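Local structure of ATP-dependent Clp protease adapter protein ClpS 2 (Agrobacterium tumefaciens, 4YJM) at residues Phe38-Phe47 against Leu87-Phe97. The protein probably tunes substrate choice in ATP-dependent degradation by the ClpAP protease, acting as an N-end rule adaptor that binds the N-terminal domain of ClpA. Sequence-based numbering, arbitrary orientation.
Sequences FVTVVLKAVF and LGKEAGFPLMF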
loop_
_atom_site.group_PDB
_atom_site.type_symbol
_atom_site.label_atom_id
_atom_site.label_comp_id
_atom_site.label_asym_id
_atom_site.label_seq_id
_atom_site.Cartn_x
_atom_site.Cartn_y
_atom_site.Cartn_z
ATOM N N PHE A 38 -1.997 9.787 -8.482
ATOM C CA PHE A 38 -1.029 8.726 -8.767
ATOM C C PHE A 38 -1.243 7.570 -7.815
ATOM O O PHE A 38 -1.244 6.416 -8.236
ATOM C CB PHE A 38 0.423 9.215 -8.659
ATOM C CG PHE A 38 1.453 8.166 -9.058
ATOM C CD1 PHE A 38 1.658 7.831 -10.402
ATOM C CD2 PHE A 38 2.210 7.524 -8.102
ATOM C CE1 PHE A 38 2.608 6.855 -10.762
ATOM C CE2 PHE A 38 3.139 6.549 -8.452
ATOM C CZ PHE A 38 3.341 6.221 -9.771
ATOM N N VAL A 39 -1.429 7.861 -6.528
ATOM C CA VAL A 39 -1.637 6.768 -5.551
ATOM C C VAL A 39 -2.894 5.998 -5.888
ATOM O O VAL A 39 -2.917 4.771 -5.765
ATOM C CB VAL A 39 -1.710 7.288 -4.080
ATOM C CG1 VAL A 39 -1.876 6.154 -3.065
ATOM C CG2 VAL A 39 -0.463 8.051 -3.751
ATOM N N THR A 40 -3.951 6.690 -6.287
ATOM C CA THR A 40 -5.174 6.021 -6.698
ATOM C C THR A 40 -4.926 4.991 -7.810
ATOM O O THR A 40 -5.421 3.856 -7.737
ATOM C CB THR A 40 -6.220 7.045 -7.148
ATOM O OG1 THR A 40 -6.745 7.701 -5.993
ATOM C CG2 THR A 40 -7.369 6.388 -7.902
ATOM N N VAL A 41 -4.137 5.342 -8.820
ATOM C CA VAL A 41 -3.961 4.416 -9.932
ATOM C C VAL A 41 -2.986 3.304 -9.531
ATOM O O VAL A 41 -3.142 2.181 -9.989
ATOM C CB VAL A 41 -3.498 5.145 -11.212
ATOM C CG1 VAL A 41 -4.542 6.160 -11.614
ATOM C CG2 VAL A 41 -2.182 5.877 -10.997
ATOM N N VAL A 42 -2.051 3.570 -8.623
ATOM C CA VAL A 42 -1.216 2.484 -8.088
ATOM C C VAL A 42 -2.057 1.469 -7.304
ATOM O O VAL A 42 -1.946 0.257 -7.510
ATOM C CB VAL A 42 -0.093 3.009 -7.198
ATOM C CG1 VAL A 42 0.604 1.870 -6.438
ATOM C CG2 VAL A 42 0.924 3.751 -8.062
ATOM N N LEU A 43 -2.925 1.964 -6.432
ATOM C CA LEU A 43 -3.808 1.095 -5.654
ATOM C C LEU A 43 -4.725 0.271 -6.551
ATOM O O LEU A 43 -5.033 -0.889 -6.262
ATOM C CB LEU A 43 -4.673 1.919 -4.688
ATOM C CG LEU A 43 -3.904 2.629 -3.561
ATOM C CD1 LEU A 43 -4.823 3.474 -2.730
ATOM C CD2 LEU A 43 -3.209 1.620 -2.646
ATOM N N LYS A 44 -5.220 0.887 -7.626
ATOM C CA LYS A 44 -6.068 0.172 -8.553
ATOM C C LYS A 44 -5.260 -0.942 -9.266
ATOM O O LYS A 44 -5.732 -2.087 -9.403
ATOM C CB LYS A 44 -6.692 1.139 -9.576
ATOM C CG LYS A 44 -7.630 0.482 -10.596
ATOM C CD LYS A 44 -8.830 -0.183 -9.916
ATOM C CE LYS A 44 -9.902 -0.571 -10.922
ATOM N NZ LYS A 44 -11.169 -0.983 -10.255
ATOM N N ALA A 45 -4.077 -0.601 -9.757
ATOM C CA ALA A 45 -3.316 -1.534 -10.607
ATOM C C ALA A 45 -2.802 -2.743 -9.811
ATOM O O ALA A 45 -2.858 -3.860 -10.285
ATOM C CB ALA A 45 -2.144 -0.831 -11.263
ATOM N N VAL A 46 -2.274 -2.480 -8.627
ATOM C CA VAL A 46 -1.567 -3.489 -7.816
ATOM C C VAL A 46 -2.544 -4.237 -6.906
ATOM O O VAL A 46 -2.407 -5.442 -6.733
ATOM C CB VAL A 46 -0.447 -2.853 -7.005
ATOM C CG1 VAL A 46 0.274 -3.903 -6.102
ATOM C CG2 VAL A 46 0.594 -2.179 -7.962
ATOM N N PHE A 47 -3.548 -3.546 -6.370
ATOM C CA PHE A 47 -4.429 -4.152 -5.358
ATOM C C PHE A 47 -5.891 -4.246 -5.793
ATOM O O PHE A 47 -6.746 -4.685 -5.018
ATOM C CB PHE A 47 -4.323 -3.368 -4.039
ATOM C CG PHE A 47 -2.954 -3.290 -3.493
ATOM C CD1 PHE A 47 -2.438 -4.332 -2.746
ATOM C CD2 PHE A 47 -2.171 -2.177 -3.703
ATOM C CE1 PHE A 47 -1.207 -4.265 -2.231
ATOM C CE2 PHE A 47 -0.895 -2.109 -3.191
ATOM C CZ PHE A 47 -0.411 -3.143 -2.432
ATOM N N LEU A 87 6.668 1.512 -8.383
ATOM C CA LEU A 87 6.006 2.394 -9.335
ATOM C C LEU A 87 6.264 3.859 -8.933
ATOM O O LEU A 87 6.560 4.715 -9.784
ATOM C CB LEU A 87 4.515 2.069 -9.390
ATOM C CG LEU A 87 4.129 0.796 -10.171
ATOM C CD1 LEU A 87 2.730 0.354 -9.789
ATOM C CD2 LEU A 87 4.268 1.075 -11.690
ATOM N N GLY A 88 6.193 4.148 -7.638
ATOM C CA GLY A 88 6.447 5.502 -7.168
ATOM C C GLY A 88 7.905 5.880 -7.282
ATOM O O GLY A 88 8.283 6.956 -7.783
ATOM N N LYS A 89 8.741 4.957 -6.847
ATOM C CA LYS A 89 10.183 5.188 -6.841
ATOM C C LYS A 89 10.679 5.579 -8.239
ATOM O O LYS A 89 11.357 6.584 -8.403
ATOM C CB LYS A 89 10.906 3.941 -6.332
ATOM C CG LYS A 89 12.388 4.138 -6.022
ATOM C CD LYS A 89 13.065 2.849 -5.567
ATOM C CE LYS A 89 12.977 1.770 -6.630
ATOM N NZ LYS A 89 13.866 0.610 -6.362
ATOM N N GLU A 90 10.302 4.811 -9.259
ATOM C CA GLU A 90 10.814 5.044 -10.594
ATOM C C GLU A 90 10.138 6.239 -11.273
ATOM O O GLU A 90 10.563 6.656 -12.336
ATOM C CB GLU A 90 10.658 3.778 -11.436
ATOM C CG GLU A 90 11.370 2.568 -10.843
ATOM C CD GLU A 90 12.892 2.797 -10.667
ATOM O OE1 GLU A 90 13.463 3.698 -11.305
ATOM O OE2 GLU A 90 13.524 2.064 -9.893
ATOM N N ALA A 91 9.099 6.777 -10.640
ATOM C CA ALA A 91 8.497 8.041 -11.067
ATOM C C ALA A 91 9.113 9.234 -10.340
ATOM O O ALA A 91 8.780 10.375 -10.634
ATOM C CB ALA A 91 6.996 8.013 -10.820
ATOM N N GLY A 92 9.989 8.974 -9.374
ATOM C CA GLY A 92 10.646 10.048 -8.646
ATOM C C GLY A 92 9.850 10.517 -7.444
ATOM O O GLY A 92 10.076 11.612 -6.953
ATOM N N PHE A 93 8.909 9.695 -6.983
ATOM C CA PHE A 93 8.106 9.995 -5.802
ATOM C C PHE A 93 8.573 9.166 -4.608
ATOM O O PHE A 93 9.127 8.075 -4.796
ATOM C CB PHE A 93 6.638 9.697 -6.043
ATOM C CG PHE A 93 6.032 10.476 -7.162
ATOM C CD1 PHE A 93 6.235 11.839 -7.286
ATOM C CD2 PHE A 93 5.247 9.831 -8.096
ATOM C CE1 PHE A 93 5.657 12.551 -8.346
ATOM C CE2 PHE A 93 4.661 10.525 -9.139
ATOM C CZ PHE A 93 4.871 11.888 -9.266
ATOM N N PRO A 94 8.326 9.665 -3.378
ATOM C CA PRO A 94 8.706 8.942 -2.157
ATOM C C PRO A 94 7.685 7.890 -1.725
ATOM O O PRO A 94 7.875 7.294 -0.672
ATOM C CB PRO A 94 8.813 10.068 -1.118
ATOM C CG PRO A 94 7.803 11.054 -1.543
ATOM C CD PRO A 94 7.821 11.019 -3.067
ATOM N N LEU A 95 6.635 7.673 -2.522
ATOM C CA LEU A 95 5.605 6.671 -2.223
ATOM C C LEU A 95 6.176 5.357 -1.698
ATOM O O LEU A 95 7.031 4.731 -2.325
ATOM C CB LEU A 95 4.772 6.379 -3.488
ATOM C CG LEU A 95 3.639 5.368 -3.329
ATOM C CD1 LEU A 95 2.577 5.904 -2.366
ATOM C CD2 LEU A 95 3.057 5.119 -4.682
ATOM N N MET A 96 5.679 4.935 -0.549
ATOM C CA MET A 96 6.167 3.739 0.133
ATOM C C MET A 96 5.071 2.840 0.680
ATOM O O MET A 96 4.171 3.301 1.408
ATOM C CB MET A 96 7.082 4.170 1.302
ATOM C CG MET A 96 7.666 3.000 2.110
ATOM S SD MET A 96 8.804 1.985 1.151
ATOM C CE MET A 96 9.962 3.227 0.650
ATOM N N PHE A 97 5.135 1.558 0.299
ATOM C CA PHE A 97 4.324 0.501 0.890
ATOM C C PHE A 97 5.238 -0.426 1.688
ATOM O O PHE A 97 6.337 -0.727 1.233
ATOM C CB PHE A 97 3.589 -0.295 -0.149
ATOM C CG PHE A 97 2.542 0.482 -0.889
ATOM C CD1 PHE A 97 1.211 0.237 -0.654
ATOM C CD2 PHE A 97 2.898 1.433 -1.853
ATOM C CE1 PHE A 97 0.234 0.940 -1.355
ATOM C CE2 PHE A 97 1.933 2.120 -2.558
ATOM C CZ PHE A 97 0.618 1.883 -2.312
#
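With CG turned anti to the backbone N (chi1 -175°), the Phe38 ring reaches from its helix to the last turn of helix 74-91, while Phe93, its chi1 near -60°, brings a ring edge to meet it. The two form an edge-to-face pair, centroids 5.2 Å apart and planes tilted at 61°, in which the edge of Phe93 points at one face of Phe38. Val42 CG2, one turn on in helix 36-47, lies over the opposite face near the rim. At the edge of the Phe38 ring, CZ lies 3.6 Å from Leu87 O, near the ring plane; Gly88 CA approaches obliquely, 3.7 Å from CE2. A Schellman motif carries the chain from that helix to Phe93: Gly92 takes positive phi, Phe93 N bonds to Gly88 O and Gly92 N to Lys89 O.

In the ClpS fold, helices pack with a three-stranded antiparallel sheet of order 66-73, 23-29, 97-101; here helix 36-47 meets the C-terminal part of helix 74-91 and the loop leading into edge strand 97-101, an instance of apolar packing without any hydrogen bond between the two segments. Leu95 touches both Leu28 of the middle strand and Val39, its CD1 4.0 Å from Val39 CG2. Farther along, Leu43 CD2 meets the edge of the Phe97 ring in its plane, 3.7 Å from CE1. The Phe47 ring runs nearly parallel to that of Phe97 but is slid aside, so they barely overlap. Leu87 slides past Val42 and Val46, its CD1 3.8 Å from Val46 CG2.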